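Bromodomain factor 2 protein (Trypanosoma cruzi, PDB 6NIM) probably binds acetylated lysines, as bromodomains of histone-reading proteins do, through a left-handed bundle of helices. Local coordinates at residues L11-C16 / Q59-G64; D71-V76 / I103-A108. One frame throughout, in Å; residues are numbered along the deposited sequence.

Interaction 1 of 2, residues L11-C16 / Q59-G64; sequences LDKARC and QGIESG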
loop_
_atom_site.group_PDB
_atom_site.type_symbol
_atom_site.label_atom_id
_atom_site.label_comp_id
_atom_site.label_asym_id
_atom_site.label_seq_id
_atom_site.Cartn_x
_atom_site.Cartn_y
_atom_site.Cartn_z
ATOM N N LEU A 11 6.988 -18.111 4.472
ATOM C CA LEU A 11 6.734 -17.309 5.697
ATOM C C LEU A 11 7.720 -17.780 6.763
ATOM O O LEU A 11 7.661 -18.955 7.163
ATOM C CB LEU A 11 5.301 -17.475 6.190
ATOM C CG LEU A 11 4.960 -16.638 7.425
ATOM C CD1 LEU A 11 4.989 -15.152 7.079
ATOM C CD2 LEU A 11 3.617 -17.012 8.020
ATOM N N ASP A 12 8.576 -16.873 7.208
ATOM C CA ASP A 12 9.564 -17.129 8.283
ATOM C C ASP A 12 8.916 -16.646 9.573
ATOM O O ASP A 12 9.003 -15.466 9.876
ATOM C CB ASP A 12 10.911 -16.533 7.878
ATOM C CG ASP A 12 11.360 -17.076 6.535
ATOM O OD1 ASP A 12 11.356 -18.342 6.382
ATOM O OD2 ASP A 12 11.644 -16.251 5.630
ATOM N N LYS A 13 8.218 -17.532 10.277
ATOM C CA LYS A 13 7.328 -17.078 11.359
ATOM C C LYS A 13 8.198 -16.501 12.486
ATOM O O LYS A 13 7.794 -15.495 13.065
ATOM C CB LYS A 13 6.448 -18.193 11.906
ATOM C CG LYS A 13 5.375 -18.731 10.983
ATOM C CD LYS A 13 4.408 -19.591 11.814
ATOM C CE LYS A 13 3.292 -20.208 11.019
ATOM N NZ LYS A 13 2.510 -21.105 11.896
ATOM N N ALA A 14 9.322 -17.124 12.840
ATOM C CA ALA A 14 10.100 -16.635 14.009
ATOM C C ALA A 14 10.501 -15.184 13.735
ATOM O O ALA A 14 10.297 -14.325 14.616
ATOM C CB ALA A 14 11.306 -17.508 14.278
ATOM N N ARG A 15 11.058 -14.926 12.555
ATOM C CA ARG A 15 11.634 -13.587 12.235
ATOM C C ARG A 15 10.495 -12.581 12.051
ATOM O O ARG A 15 10.632 -11.439 12.509
ATOM C CB ARG A 15 12.513 -13.669 10.998
ATOM C CG ARG A 15 13.779 -14.480 11.198
ATOM C CD ARG A 15 14.408 -14.610 9.835
ATOM N NE ARG A 15 15.458 -15.590 9.774
ATOM C CZ ARG A 15 16.691 -15.359 10.173
ATOM N NH1 ARG A 15 16.984 -14.191 10.712
ATOM N NH2 ARG A 15 17.628 -16.283 10.037
ATOM N N CYS A 16 9.381 -12.988 11.450
ATOM C CA CYS A 16 8.214 -12.080 11.330
ATOM C C CYS A 16 7.661 -11.740 12.716
ATOM O O CYS A 16 7.225 -10.607 12.919
ATOM C CB CYS A 16 7.138 -12.670 10.436
ATOM S SG CYS A 16 7.614 -12.663 8.696
ATOM N N GLN A 59 -1.400 -12.556 14.984
ATOM C CA GLN A 59 -2.319 -13.724 14.827
ATOM C C GLN A 59 -2.240 -14.275 13.404
ATOM O O GLN A 59 -2.282 -15.511 13.253
ATOM C CB GLN A 59 -3.742 -13.345 15.231
ATOM C CG GLN A 59 -3.816 -13.088 16.724
ATOM C CD GLN A 59 -5.198 -12.750 17.214
ATOM O OE1 GLN A 59 -5.899 -11.915 16.644
ATOM N NE2 GLN A 59 -5.581 -13.394 18.303
ATOM N N GLY A 60 -2.119 -13.411 12.400
ATOM C CA GLY A 60 -2.060 -13.807 10.983
ATOM C C GLY A 60 -0.772 -14.565 10.665
ATOM O O GLY A 60 -0.776 -15.503 9.824
ATOM N N ILE A 61 0.330 -14.159 11.279
ATOM C CA ILE A 61 1.615 -14.907 11.164
ATOM C C ILE A 61 1.380 -16.259 11.817
ATOM O O ILE A 61 1.746 -17.259 11.217
ATOM C CB ILE A 61 2.796 -14.189 11.842
ATOM C CG1 ILE A 61 3.080 -12.818 11.220
ATOM C CG2 ILE A 61 4.046 -15.078 11.810
ATOM C CD1 ILE A 61 3.825 -11.840 12.122
ATOM N N GLU A 62 0.893 -16.255 13.049
ATOM C CA GLU A 62 0.793 -17.511 13.852
ATOM C C GLU A 62 -0.050 -18.540 13.091
ATOM O O GLU A 62 0.284 -19.763 13.109
ATOM C CB GLU A 62 0.198 -17.215 15.229
ATOM C CG GLU A 62 1.171 -16.542 16.190
ATOM C CD GLU A 62 0.526 -16.058 17.476
ATOM O OE1 GLU A 62 -0.722 -16.020 17.541
ATOM O OE2 GLU A 62 1.251 -15.687 18.406
ATOM N N SER A 63 -1.126 -18.084 12.455
ATOM C CA SER A 63 -2.121 -18.962 11.788
ATOM C C SER A 63 -1.634 -19.378 10.399
ATOM O O SER A 63 -2.306 -20.211 9.758
ATOM C CB SER A 63 -3.450 -18.266 11.688
ATOM O OG SER A 63 -3.362 -17.188 10.745
ATOM N N GLY A 64 -0.581 -18.760 9.887
ATOM C CA GLY A 64 -0.154 -18.952 8.493
ATOM C C GLY A 64 -1.081 -18.259 7.512
ATOM O O GLY A 64 -1.101 -18.675 6.333
#
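Ile61 is the apolar centre of this contact, touched by Lys13, Cys16 and Leu11. Its two branches divide the work. CG2, anti to the backbone N, lies against Lys13, with 3.9 Å between Ile61 CG2 and Lys13 CB. CD1, at the end of the other branch, meets the start of helix 13-26, where Cys16 CB lies 3.8 Å from Ile61 CD1. Leu11 comes in from the loop before that helix. Its CD2 methyl sits 3.7 Å from Ile61 O and also approaches Gly64 CA.

The polar part is one hydrogen bond at the exposed side of the contact. The Lys13 chain is extended beyond CG and slides past Ile61 in the opposite direction. Lys13 CE passes 3.3 Å from Ile61 O, and Lys13 NZ then donates to Glu62 O over 2.9 Å. The ammonium lies above the carbonyl plane, 46° out of it. The Glu62 carboxylate is paired with Arg58 in a salt bridge.

The accepting carbonyl belongs to the C-terminal turn of helix 54-62. Gly64, with positive phi, closes that end in a Schellman motif, its N bonded to Ile61 O. The contact thus ties the start of helix 13-26, the αZ helix of the bromodomain bundle, to the end of helix 54-62, its αA helix. Helix 69-86, the αB helix, packs on both through Val72, and Tyr66 adds to the cover of Leu11 and Ile61.

Interaction 2 of 2, residues D71-V76 / I103-A108; sequences DVQNAV and IYLDVA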
loop_
_atom_site.group_PDB
_atom_site.type_symbol
_atom_site.label_atom_id
_atom_site.label_comp_id
_atom_site.label_asym_id
_atom_site.label_seq_id
_atom_site.Cartn_x
_atom_site.Cartn_y
_atom_site.Cartn_z
ATOM N N ASP A 71 4.402 -10.129 2.582
ATOM C CA ASP A 71 2.987 -9.908 2.971
ATOM C C ASP A 71 2.921 -9.340 4.392
ATOM O O ASP A 71 2.049 -8.475 4.650
ATOM C CB ASP A 71 2.168 -11.188 2.911
ATOM C CG ASP A 71 1.983 -11.728 1.499
ATOM O OD1 ASP A 71 2.038 -10.922 0.553
ATOM O OD2 ASP A 71 1.782 -12.956 1.373
ATOM N N VAL A 72 3.795 -9.809 5.285
ATOM C CA VAL A 72 3.815 -9.302 6.686
ATOM C C VAL A 72 4.303 -7.848 6.678
ATOM O O VAL A 72 3.687 -6.988 7.333
ATOM C CB VAL A 72 4.673 -10.205 7.588
ATOM C CG1 VAL A 72 4.833 -9.601 8.961
ATOM C CG2 VAL A 72 4.047 -11.589 7.667
ATOM N N GLN A 73 5.352 -7.567 5.909
ATOM C CA GLN A 73 5.885 -6.184 5.802
ATOM C C GLN A 73 4.820 -5.253 5.221
ATOM O O GLN A 73 4.679 -4.149 5.730
ATOM C CB GLN A 73 7.161 -6.151 4.974
ATOM C CG GLN A 73 8.284 -6.860 5.687
ATOM C CD GLN A 73 9.516 -6.953 4.844
ATOM O OE1 GLN A 73 9.867 -6.006 4.136
ATOM N NE2 GLN A 73 10.202 -8.075 4.990
ATOM N N ASN A 74 4.070 -5.713 4.224
ATOM C CA ASN A 74 2.998 -4.926 3.561
ATOM C C ASN A 74 1.860 -4.675 4.561
ATOM O O ASN A 74 1.274 -3.595 4.510
ATOM C CB ASN A 74 2.595 -5.616 2.253
ATOM C CG ASN A 74 3.701 -5.506 1.216
ATOM O OD1 ASN A 74 4.622 -4.684 1.336
ATOM N ND2 ASN A 74 3.640 -6.327 0.186
ATOM N N ALA A 75 1.550 -5.622 5.450
ATOM C CA ALA A 75 0.511 -5.477 6.495
ATOM C C ALA A 75 0.955 -4.404 7.488
ATOM O O ALA A 75 0.166 -3.522 7.841
ATOM C CB ALA A 75 0.244 -6.792 7.186
ATOM N N VAL A 76 2.221 -4.433 7.874
ATOM C CA VAL A 76 2.767 -3.383 8.769
ATOM C C VAL A 76 2.717 -2.032 8.041
ATOM O O VAL A 76 2.298 -1.008 8.642
ATOM C CB VAL A 76 4.199 -3.750 9.189
ATOM C CG1 VAL A 76 4.913 -2.571 9.821
ATOM C CG2 VAL A 76 4.199 -4.948 10.115
ATOM N N ILE A 103 11.343 3.824 9.867
ATOM C CA ILE A 103 12.202 2.791 10.520
ATOM C C ILE A 103 11.682 1.357 10.308
ATOM O O ILE A 103 12.443 0.438 10.646
ATOM C CB ILE A 103 12.369 3.070 12.025
ATOM C CG1 ILE A 103 11.062 2.871 12.791
ATOM C CG2 ILE A 103 12.928 4.451 12.272
ATOM C CD1 ILE A 103 11.277 2.719 14.296
ATOM N N TYR A 104 10.466 1.118 9.806
ATOM C CA TYR A 104 9.879 -0.249 9.909
ATOM C C TYR A 104 10.760 -1.202 9.097
ATOM O O TYR A 104 11.007 -2.346 9.561
ATOM C CB TYR A 104 8.373 -0.317 9.599
ATOM C CG TYR A 104 7.996 -0.324 8.135
ATOM C CD1 TYR A 104 8.063 0.837 7.385
ATOM C CD2 TYR A 104 7.613 -1.483 7.493
ATOM C CE1 TYR A 104 7.761 0.843 6.035
ATOM C CE2 TYR A 104 7.289 -1.501 6.147
ATOM C CZ TYR A 104 7.353 -0.325 5.408
ATOM O OH TYR A 104 7.064 -0.306 4.068
ATOM N N LEU A 105 11.270 -0.774 7.925
ATOM C CA LEU A 105 12.112 -1.679 7.119
ATOM C C LEU A 105 13.468 -1.863 7.810
ATOM O O LEU A 105 14.029 -2.958 7.746
ATOM C CB LEU A 105 12.324 -1.114 5.711
ATOM C CG LEU A 105 11.075 -0.993 4.853
ATOM C CD1 LEU A 105 11.474 -0.426 3.495
ATOM C CD2 LEU A 105 10.336 -2.314 4.697
ATOM N N ASP A 106 13.963 -0.832 8.472
ATOM C CA ASP A 106 15.225 -0.930 9.246
ATOM C C ASP A 106 15.066 -2.001 10.350
ATOM O O ASP A 106 15.979 -2.840 10.537
ATOM C CB ASP A 106 15.575 0.432 9.841
ATOM C CG ASP A 106 17.006 0.482 10.333
ATOM O OD1 ASP A 106 17.910 0.294 9.481
ATOM O OD2 ASP A 106 17.207 0.611 11.574
ATOM N N VAL A 107 13.933 -1.977 11.034
ATOM C CA VAL A 107 13.565 -2.988 12.074
ATOM C C VAL A 107 13.469 -4.369 11.430
ATOM O O VAL A 107 14.053 -5.312 11.994
ATOM C CB VAL A 107 12.276 -2.621 12.837
ATOM C CG1 VAL A 107 11.895 -3.688 13.874
ATOM C CG2 VAL A 107 12.481 -1.277 13.532
ATOM N N ALA A 108 12.767 -4.506 10.296
ATOM C CA ALA A 108 12.673 -5.797 9.576
ATOM C C ALA A 108 14.075 -6.336 9.336
ATOM O O ALA A 108 14.355 -7.516 9.660
ATOM C CB ALA A 108 11.938 -5.633 8.284
HETATM O O HOH W 1 6.028 -2.148 2.225
#
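Gln73 and Tyr104 bury the most surface here, followed by Val76. The Tyr104 ring, from helix 92-110, lies beside the backbone of helix 69-86, with Tyr104 CE2 3.7 Å from Gln73 O. Chi1 of 80° puts CG between the backbone N and the carbonyl carbon, and the ring lies down between the two helices, alongside helix 69-86. One ring face is covered by Leu105 of the same helix, whose CG stands 3.8 Å above the ring plane, offset toward the rim.

Val76 meets the same ring beside Gln73. Its CG1 methyl is 3.7 Å from Tyr104 CD2, an oblique approach, and the two side chains slide past each other in opposite directions.

Gln73 is extended beyond CG and crosses Leu105 at about a right angle. Its OE1 lies 3.8 Å from Leu105 CD2, a van der Waals contact. Gln73 CD approaches the Ala108 methyl at 4.4 Å.

At the far end of the ring, a water in the ring plane donates to Tyr104 OH over 2.8 Å and to Asn74 OD1 over 3.0 Å.

The two segments run nearly antiparallel, at 149°, with axes 10.9 Å apart. They belong to the last two long helices of the bromodomain bundle. No direct hydrogen bond joins them. Packing therefore holds the buried interface. Gln73 NE2 and Tyr104 OH are bonded to Ser114 O and Tyr121 O, both in the segment that follows helix 92-110, and the water links Tyr104 OH to Asn74 OD1.

Interactions 1 and 2 lie about 13 Å apart, centre to centre. Val72 connects them. It belongs to 71-76 but makes no contact with 103-108, and its CG2 methyl meets three side chains of interaction 1. The nearest is Leu11, with CD1 3.7 Å from Val72 CG2. Cys16 SG and Ile61 CG1 each stand 3.9 Å from Val72 CG2. Helix 13-26 also serves both: its first turn carries Lys13 and Cys16, and its Phe19 packs on Val76 and Ala108. Interaction 2 is centred about 7 Å from the chain centre, interaction 1 about 14 Å. The acetyl-lysine pocket of bromodomains lies at the opposite bundle end, between the ZA and BC loops, probably remote from both contacts.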